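Side-chain contacts in CmeC (Campylobacter jejuni, PDB 4MT4), which forms a trimeric outer membrane channel that probably serves as the exit duct of a multidrug efflux system: residues 150-155 against 461-466; 391-396 against 418-423. All blocks are in the same frame, centred on the assembly; numbering follows the deposited sequence.

Interaction 1. Residues 150-155 against 461-466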
ATOM      1  N   ALA B 150     -13.620  -9.699   9.529  1.00 44.87           N
ATOM      2  CA  ALA B 150     -13.192  -8.310   9.443  1.00 41.67           C
ATOM      3  C   ALA B 150     -13.457  -7.756   8.050  1.00 47.18           C
ATOM      4  O   ALA B 150     -13.874  -6.608   7.896  1.00 46.41           O
ATOM      5  CB  ALA B 150     -11.718  -8.188   9.793  1.00 41.62           C
ATOM      6  N   ALA B 151     -13.216  -8.581   7.039  1.00 39.48           N
ATOM      7  CA  ALA B 151     -13.444  -8.183   5.656  1.00 40.39           C
ATOM      8  C   ALA B 151     -14.934  -8.029   5.371  1.00 41.46           C
ATOM      9  O   ALA B 151     -15.342  -7.123   4.648  1.00 43.28           O
ATOM     10  CB  ALA B 151     -12.823  -9.192   4.704  1.00 33.42           C
ATOM     11  N   ARG B 152     -15.738  -8.917   5.948  1.00 37.50           N
ATOM     12  CA  ARG B 152     -17.184  -8.873   5.771  1.00 31.54           C
ATOM     13  C   ARG B 152     -17.757  -7.583   6.346  1.00 49.75           C
ATOM     14  O   ARG B 152     -18.525  -6.883   5.685  1.00 37.57           O
ATOM     15  CB  ARG B 152     -17.846 -10.084   6.430  1.00 37.74           C
ATOM     16  CG  ARG B 152     -19.298 -10.302   6.035  1.00 42.87           C
ATOM     17  CD  ARG B 152     -19.871 -11.545   6.701  1.00 51.14           C
ATOM     18  NE  ARG B 152     -21.110 -11.989   6.068  1.00 65.95           N
ATOM     19  CZ  ARG B 152     -22.325 -11.597   6.436  1.00 57.08           C
ATOM     20  NH1 ARG B 152     -23.394 -12.059   5.801  1.00 50.24           N
ATOM     21  NH2 ARG B 152     -22.474 -10.741   7.438  1.00 50.45           N
ATOM     22  N   LEU B 153     -17.370  -7.273   7.580  1.00 47.42           N
ATOM     23  CA  LEU B 153     -17.808  -6.054   8.248  1.00 41.76           C
ATOM     24  C   LEU B 153     -17.382  -4.810   7.474  1.00 53.09           C
ATOM     25  O   LEU B 153     -18.150  -3.859   7.332  1.00 41.75           O
ATOM     26  CB  LEU B 153     -17.251  -6.001   9.672  1.00 40.59           C
ATOM     27  CG  LEU B 153     -17.464  -4.709  10.462  1.00 46.95           C
ATOM     28  CD1 LEU B 153     -18.945  -4.370  10.576  1.00 39.83           C
ATOM     29  CD2 LEU B 153     -16.823  -4.812  11.839  1.00 34.11           C
ATOM     30  N   SER B 154     -16.153  -4.833   6.970  1.00 47.57           N
ATOM     31  CA  SER B 154     -15.604  -3.719   6.203  1.00 33.47           C
ATOM     32  C   SER B 154     -16.371  -3.492   4.901  1.00 56.39           C
ATOM     33  O   SER B 154     -16.708  -2.360   4.560  1.00 42.66           O
ATOM     34  CB  SER B 154     -14.126  -3.965   5.899  1.00 40.36           C
ATOM     35  OG  SER B 154     -13.614  -2.996   5.000  1.00 53.50           O
ATOM     36  N   VAL B 155     -16.637  -4.577   4.181  1.00 45.35           N
ATOM     37  CA  VAL B 155     -17.355  -4.516   2.911  1.00 55.58           C
ATOM     38  C   VAL B 155     -18.780  -4.008   3.108  1.00 44.21           C
ATOM     39  O   VAL B 155     -19.254  -3.157   2.351  1.00 44.39           O
ATOM     40  CB  VAL B 155     -17.386  -5.900   2.224  1.00 41.24           C
ATOM     41  CG1 VAL B 155     -18.431  -5.935   1.123  1.00 43.00           C
ATOM     42  CG2 VAL B 155     -16.013  -6.242   1.671  1.00 47.13           C
ATOM     43  N   LYS B 461     -19.988 -20.201   7.665  1.00 57.13           N
ATOM     44  CA  LYS B 461     -20.715 -21.003   6.689  1.00 62.23           C
ATOM     45  C   LYS B 461     -22.167 -20.545   6.565  1.00 60.87           C
ATOM     46  O   LYS B 461     -22.725 -20.514   5.466  1.00 58.68           O
ATOM     47  CB  LYS B 461     -20.659 -22.486   7.065  1.00 55.49           C
ATOM     48  CG  LYS B 461     -21.407 -23.397   6.104  1.00 65.21           C
ATOM     49  CD  LYS B 461     -21.090 -24.864   6.350  1.00 68.12           C
ATOM     50  CE  LYS B 461     -21.761 -25.748   5.310  1.00 66.92           C
ATOM     51  NZ  LYS B 461     -21.340 -27.172   5.416  1.00 95.30           N
ATOM     52  N   GLU B 462     -22.771 -20.182   7.692  1.00 59.50           N
ATOM     53  CA  GLU B 462     -24.163 -19.740   7.711  1.00 59.73           C
ATOM     54  C   GLU B 462     -24.345 -18.383   7.030  1.00 71.05           C
ATOM     55  O   GLU B 462     -25.337 -18.161   6.338  1.00 65.59           O
ATOM     56  CB  GLU B 462     -24.678 -19.676   9.153  1.00 66.02           C
ATOM     57  CG  GLU B 462     -26.012 -18.960   9.325  1.00 79.93           C
ATOM     58  CD  GLU B 462     -27.127 -19.577   8.502  1.00 96.16           C
ATOM     59  OE1 GLU B 462     -27.180 -20.822   8.403  1.00103.56           O
ATOM     60  OE2 GLU B 462     -27.946 -18.813   7.949  1.00 86.99           O
ATOM     61  N   GLU B 463     -23.383 -17.486   7.218  1.00 58.58           N
ATOM     62  CA  GLU B 463     -23.504 -16.121   6.709  1.00 57.32           C
ATOM     63  C   GLU B 463     -22.949 -15.961   5.292  1.00 60.36           C
ATOM     64  O   GLU B 463     -23.122 -14.914   4.668  1.00 64.60           O
ATOM     65  CB  GLU B 463     -22.802 -15.141   7.654  1.00 51.76           C
ATOM     66  CG  GLU B 463     -21.287 -15.263   7.662  1.00 54.69           C
ATOM     67  CD  GLU B 463     -20.644 -14.469   8.782  1.00 62.44           C
ATOM     68  OE1 GLU B 463     -21.379 -13.799   9.538  1.00 65.10           O
ATOM     69  OE2 GLU B 463     -19.403 -14.519   8.908  1.00 56.53           O
ATOM     70  N   SER B 464     -22.287 -16.999   4.788  1.00 56.26           N
ATOM     71  CA  SER B 464     -21.720 -16.967   3.440  1.00 54.78           C
ATOM     72  C   SER B 464     -22.572 -17.776   2.468  1.00 44.21           C
ATOM     73  O   SER B 464     -22.107 -18.179   1.403  1.00 58.33           O
ATOM     74  CB  SER B 464     -20.287 -17.502   3.443  1.00 59.35           C
ATOM     75  OG  SER B 464     -19.485 -16.806   4.381  1.00 63.37           O
ATOM     76  N   LYS B 465     -23.824 -18.003   2.852  1.00 53.67           N
ATOM     77  CA  LYS B 465     -24.766 -18.800   2.071  1.00 53.73           C
ATOM     78  C   LYS B 465     -24.933 -18.311   0.634  1.00 63.63           C
ATOM     79  O   LYS B 465     -24.997 -19.115  -0.297  1.00 59.00           O
ATOM     80  CB  LYS B 465     -26.125 -18.808   2.772  1.00 70.60           C
ATOM     81  CG  LYS B 465     -26.444 -17.481   3.443  1.00 75.32           C
ATOM     82  CD  LYS B 465     -27.806 -17.475   4.120  1.00 91.94           C
ATOM     83  CE  LYS B 465     -28.923 -17.219   3.124  1.00 93.89           C
ATOM     84  NZ  LYS B 465     -30.160 -16.752   3.810  1.00 93.86           N
ATOM     85  N   ASN B 466     -25.000 -16.994   0.459  1.00 54.15           N
ATOM     86  CA  ASN B 466     -25.293 -16.409  -0.844  1.00 55.51           C
ATOM     87  C   ASN B 466     -24.058 -15.893  -1.579  1.00 45.95           C
ATOM     88  O   ASN B 466     -24.176 -15.276  -2.638  1.00 57.97           O
ATOM     89  CB  ASN B 466     -26.305 -15.271  -0.692  1.00 53.32           C
ATOM     90  CG  ASN B 466     -27.633 -15.744  -0.130  1.00 56.57           C
ATOM     91  OD1 ASN B 466     -28.171 -15.146   0.802  1.00 65.22           O
ATOM     92  ND2 ASN B 466     -28.168 -16.818  -0.697  1.00 52.96           N
TER
HETATM   93  O   HOH W   1     -20.417 -13.238   3.862  1.00 50.12           O

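Interaction 2. Residues 391-396 against 418-423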
ATOM      1  N   GLN B 391     -33.997  26.257   8.170  1.00 54.28           N
ATOM      2  CA  GLN B 391     -35.340  26.802   8.331  1.00 61.25           C
ATOM      3  C   GLN B 391     -35.316  28.320   8.463  1.00 55.40           C
ATOM      4  O   GLN B 391     -36.191  29.010   7.942  1.00 51.66           O
ATOM      5  CB  GLN B 391     -36.032  26.182   9.544  1.00 50.39           C
ATOM      6  CG  GLN B 391     -36.576  24.790   9.283  1.00 62.78           C
ATOM      7  CD  GLN B 391     -37.488  24.746   8.072  1.00 80.33           C
ATOM      8  OE1 GLN B 391     -38.569  25.338   8.072  1.00 85.40           O
ATOM      9  NE2 GLN B 391     -37.049  24.056   7.026  1.00 64.00           N
ATOM     10  N   SER B 392     -34.311  28.837   9.160  1.00 50.43           N
ATOM     11  CA  SER B 392     -34.182  30.277   9.338  1.00 44.75           C
ATOM     12  C   SER B 392     -33.863  30.960   8.013  1.00 59.45           C
ATOM     13  O   SER B 392     -34.494  31.953   7.653  1.00 57.92           O
ATOM     14  CB  SER B 392     -33.106  30.597  10.375  1.00 43.80           C
ATOM     15  OG  SER B 392     -33.458  30.073  11.642  1.00 58.10           O
ATOM     16  N   TYR B 393     -32.892  30.415   7.284  1.00 48.05           N
ATOM     17  CA  TYR B 393     -32.496  30.967   5.991  1.00 58.03           C
ATOM     18  C   TYR B 393     -33.603  30.835   4.952  1.00 55.44           C
ATOM     19  O   TYR B 393     -33.649  31.594   3.985  1.00 49.23           O
ATOM     20  CB  TYR B 393     -31.222  30.287   5.478  1.00 40.06           C
ATOM     21  CG  TYR B 393     -29.948  30.848   6.070  1.00 50.48           C
ATOM     22  CD1 TYR B 393     -29.493  32.112   5.713  1.00 51.62           C
ATOM     23  CD2 TYR B 393     -29.198  30.114   6.978  1.00 49.77           C
ATOM     24  CE1 TYR B 393     -28.330  32.631   6.250  1.00 51.46           C
ATOM     25  CE2 TYR B 393     -28.032  30.624   7.520  1.00 41.41           C
ATOM     26  CZ  TYR B 393     -27.604  31.883   7.153  1.00 51.13           C
ATOM     27  OH  TYR B 393     -26.445  32.395   7.690  1.00 55.21           O
ATOM     28  N   LYS B 394     -34.496  29.872   5.151  1.00 44.37           N
ATOM     29  CA  LYS B 394     -35.625  29.695   4.247  1.00 57.75           C
ATOM     30  C   LYS B 394     -36.681  30.771   4.485  1.00 60.98           C
ATOM     31  O   LYS B 394     -37.226  31.336   3.537  1.00 50.06           O
ATOM     32  CB  LYS B 394     -36.247  28.309   4.411  1.00 43.03           C
ATOM     33  CG  LYS B 394     -37.396  28.037   3.452  1.00 49.03           C
ATOM     34  CD  LYS B 394     -38.089  26.720   3.757  1.00 64.41           C
ATOM     35  CE  LYS B 394     -39.275  26.506   2.831  1.00 71.65           C
ATOM     36  NZ  LYS B 394     -40.043  25.279   3.175  1.00 81.68           N
ATOM     37  N   ARG B 395     -36.967  31.047   5.754  1.00 52.59           N
ATOM     38  CA  ARG B 395     -37.916  32.096   6.112  1.00 68.90           C
ATOM     39  C   ARG B 395     -37.396  33.456   5.665  1.00 61.89           C
ATOM     40  O   ARG B 395     -38.161  34.306   5.218  1.00 56.98           O
ATOM     41  CB  ARG B 395     -38.182  32.099   7.618  1.00 55.27           C
ATOM     42  CG  ARG B 395     -39.184  33.154   8.073  1.00 64.06           C
ATOM     43  CD  ARG B 395     -40.522  32.983   7.371  1.00 62.71           C
ATOM     44  NE  ARG B 395     -41.491  34.002   7.766  1.00 75.81           N
ATOM     45  CZ  ARG B 395     -42.253  34.680   6.912  1.00 71.10           C
ATOM     46  NH1 ARG B 395     -42.160  34.451   5.608  1.00 61.11           N
ATOM     47  NH2 ARG B 395     -43.109  35.588   7.360  1.00 65.48           N
ATOM     48  N   ILE B 396     -36.087  33.651   5.798  1.00 57.73           N
ATOM     49  CA  ILE B 396     -35.432  34.863   5.321  1.00 47.82           C
ATOM     50  C   ILE B 396     -35.637  35.025   3.817  1.00 57.78           C
ATOM     51  O   ILE B 396     -35.934  36.117   3.333  1.00 50.91           O
ATOM     52  CB  ILE B 396     -33.922  34.851   5.636  1.00 46.28           C
ATOM     53  CG1 ILE B 396     -33.689  34.957   7.146  1.00 47.31           C
ATOM     54  CG2 ILE B 396     -33.215  35.989   4.915  1.00 41.38           C
ATOM     55  CD1 ILE B 396     -32.240  34.808   7.554  1.00 40.89           C
ATOM     56  N   ARG B 418     -31.255  33.967  -1.427  1.00 48.34           N
ATOM     57  CA  ARG B 418     -31.599  32.708  -2.072  1.00 56.24           C
ATOM     58  C   ARG B 418     -30.414  31.742  -2.083  1.00 64.31           C
ATOM     59  O   ARG B 418     -30.577  30.539  -1.877  1.00 41.79           O
ATOM     60  CB  ARG B 418     -32.081  32.977  -3.498  1.00 56.79           C
ATOM     61  CG  ARG B 418     -32.287  31.749  -4.362  1.00 66.08           C
ATOM     62  CD  ARG B 418     -32.630  32.165  -5.785  1.00 92.96           C
ATOM     63  NE  ARG B 418     -32.463  31.075  -6.739  1.00102.16           N
ATOM     64  CZ  ARG B 418     -33.453  30.299  -7.164  1.00102.01           C
ATOM     65  NH1 ARG B 418     -34.687  30.495  -6.717  1.00 98.19           N
ATOM     66  NH2 ARG B 418     -33.211  29.330  -8.035  1.00 91.49           N
ATOM     67  N   GLN B 419     -29.220  32.279  -2.316  1.00 51.65           N
ATOM     68  CA  GLN B 419     -27.997  31.482  -2.310  1.00 58.07           C
ATOM     69  C   GLN B 419     -27.709  30.953  -0.909  1.00 64.95           C
ATOM     70  O   GLN B 419     -27.212  29.839  -0.741  1.00 56.19           O
ATOM     71  CB  GLN B 419     -26.811  32.308  -2.811  1.00 59.81           C
ATOM     72  CG  GLN B 419     -25.490  31.554  -2.856  1.00 61.13           C
ATOM     73  CD  GLN B 419     -25.421  30.571  -4.008  1.00 73.64           C
ATOM     74  OE1 GLN B 419     -25.644  29.373  -3.834  1.00 64.77           O
ATOM     75  NE2 GLN B 419     -25.106  31.075  -5.195  1.00 81.49           N
ATOM     76  N   ASN B 420     -28.030  31.763   0.095  1.00 52.74           N
ATOM     77  CA  ASN B 420     -27.824  31.389   1.489  1.00 46.71           C
ATOM     78  C   ASN B 420     -28.710  30.222   1.907  1.00 60.94           C
ATOM     79  O   ASN B 420     -28.272  29.336   2.642  1.00 52.67           O
ATOM     80  CB  ASN B 420     -28.072  32.589   2.405  1.00 42.14           C
ATOM     81  CG  ASN B 420     -26.988  33.641   2.293  1.00 59.96           C
ATOM     82  OD1 ASN B 420     -25.874  33.358   1.852  1.00 57.77           O
ATOM     83  ND2 ASN B 420     -27.307  34.865   2.698  1.00 61.93           N
ATOM     84  N   TRP B 421     -29.957  30.227   1.443  1.00 51.32           N
ATOM     85  CA  TRP B 421     -30.877  29.124   1.705  1.00 55.94           C
ATOM     86  C   TRP B 421     -30.357  27.842   1.064  1.00 54.17           C
ATOM     87  O   TRP B 421     -30.376  26.776   1.681  1.00 47.44           O
ATOM     88  CB  TRP B 421     -32.278  29.445   1.183  1.00 41.51           C
ATOM     89  CG  TRP B 421     -33.261  28.320   1.360  1.00 49.13           C
ATOM     90  CD1 TRP B 421     -33.256  27.371   2.342  1.00 50.28           C
ATOM     91  CD2 TRP B 421     -34.387  28.021   0.522  1.00 65.35           C
ATOM     92  NE1 TRP B 421     -34.309  26.505   2.170  1.00 49.75           N
ATOM     93  CE2 TRP B 421     -35.018  26.882   1.060  1.00 67.51           C
ATOM     94  CE3 TRP B 421     -34.922  28.607  -0.629  1.00 52.42           C
ATOM     95  CZ2 TRP B 421     -36.156  26.318   0.488  1.00 76.45           C
ATOM     96  CZ3 TRP B 421     -36.053  28.046  -1.196  1.00 66.71           C
ATOM     97  CH2 TRP B 421     -36.657  26.914  -0.637  1.00 70.05           C
ATOM     98  N   LEU B 422     -29.896  27.960  -0.178  1.00 46.17           N
ATOM     99  CA  LEU B 422     -29.335  26.832  -0.907  1.00 60.81           C
ATOM    100  C   LEU B 422     -28.146  26.234  -0.162  1.00 49.80           C
ATOM    101  O   LEU B 422     -28.046  25.018  -0.009  1.00 51.97           O
ATOM    102  CB  LEU B 422     -28.908  27.261  -2.312  1.00 55.80           C
ATOM    103  CG  LEU B 422     -28.282  26.178  -3.192  1.00 60.47           C
ATOM    104  CD1 LEU B 422     -29.289  25.080  -3.491  1.00 52.92           C
ATOM    105  CD2 LEU B 422     -27.734  26.778  -4.478  1.00 67.36           C
ATOM    106  N   ASN B 423     -27.252  27.103   0.304  1.00 52.02           N
ATOM    107  CA  ASN B 423     -26.091  26.677   1.077  1.00 47.53           C
ATOM    108  C   ASN B 423     -26.504  25.958   2.355  1.00 56.91           C
ATOM    109  O   ASN B 423     -25.931  24.932   2.717  1.00 50.47           O
ATOM    110  CB  ASN B 423     -25.204  27.878   1.411  1.00 48.17           C
ATOM    111  CG  ASN B 423     -24.577  28.502   0.177  1.00 62.06           C
ATOM    112  OD1 ASN B 423     -24.854  28.089  -0.948  1.00 66.92           O
ATOM    113  ND2 ASN B 423     -23.731  29.506   0.384  1.00 58.33           N
TER

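Interaction 1. Residues 150-155 against 461-466
Arg-152 reaches out from helix 129-195 and lays its guanidinium flat against the side chain of Glu-463, the last residue of helix 456-463. An extended chain from CG to NE, with CG anti to the backbone N (chi1 -167°), carries the group across. Glu-463 CB sits over one guanidinium face, toward its rim, 3.6 Å from NH1. Glu-463 CG stands between its backbone N and carbonyl carbon (chi1 70°), which turns the chain obliquely across the arginine, and the carboxylate plane ends stacked within 3° of the guanidinium. The ion pair is long, 3.9 Å from Arg-152 NH2 to Glu-463 OE1, and with the oxygen well off the guanidinium plane no N-H points at it. The directed bond goes to the backbone instead: Arg-152 NH1 donates to Glu-463 O at 3.1 Å, bent at hydrogen. A water at the guanidinium edge accepts from Arg-152 NE at 2.6 Å and donates to the same carbonyl. Ser-464 OG bonds to Tyr-148 OH, and Leu-60 of helix 58-79 touches Arg-152. One carbonyl at the helix end thus takes a direct and a water-mediated bond, while the stacked carboxylate, close also to Glu-149, probably contributes mainly through charge.

Interaction 2. Residues 391-396 against 418-423
Tyr-393 and Lys-394, neighbours on helix 339-405, meet Asn-420 and Trp-421 of helix 411-445. The Tyr-393 ring, its CG beside the backbone N and anti to the carbonyl carbon (chi1 -82°), is set against the next helix: CD1 rests 3.6 Å from Asn-420 CB, and the backbone oxygen of Asn-420 lies over one ring face. The aliphatic stem of Asn-420 does the touching, and its amide plane is turned 64° from the ring. Close by, Tyr-393 O approaches Trp-421 CB at 3.8 Å. Lys-394 follows with its chain fully extended and runs side by side with the indole, pointing the same way. Its CB sits over the five-membered ring, 3.8 Å from the centroid, in a CH-pi contact; CG passes 3.6 Å from CZ2 of Trp-421, and CD and CE stay near that same CZ2. Trp-421 NE1 also makes a weak hydrogen bond to Glu-390, and the ring of Tyr-397 meets the indole. Beyond, Arg-395 forms a salt bridge with Glu-201 of the second subunit, and Ile-396 packs on Ala-205 of that same second subunit. The segment axes approach to 8.4 Å at 158°, an antiparallel helix pair of the coiled-coil periplasmic tunnel of outer membrane factors.

From the N terminus, the chain passes helix 58-79 and the first two beta strands, then enters the long helix 129-195, which carries 150-155. It continues through helix 201-236, helix 273-293, the remaining strands and then helix 339-405, which carries 391-396. A short turn leads into helix 411-445, so interaction 2 closes a small hairpin with 21 residues between its segments. Helix 456-463 comes next, and interaction 1 closes a loop of 305 residues around everything between, with interaction 2 nested inside. The two contacts lie about 44 Å apart between centres: one pairs neighbouring helices toward a tunnel end, the other ties the C-terminal region back to the N-terminal half.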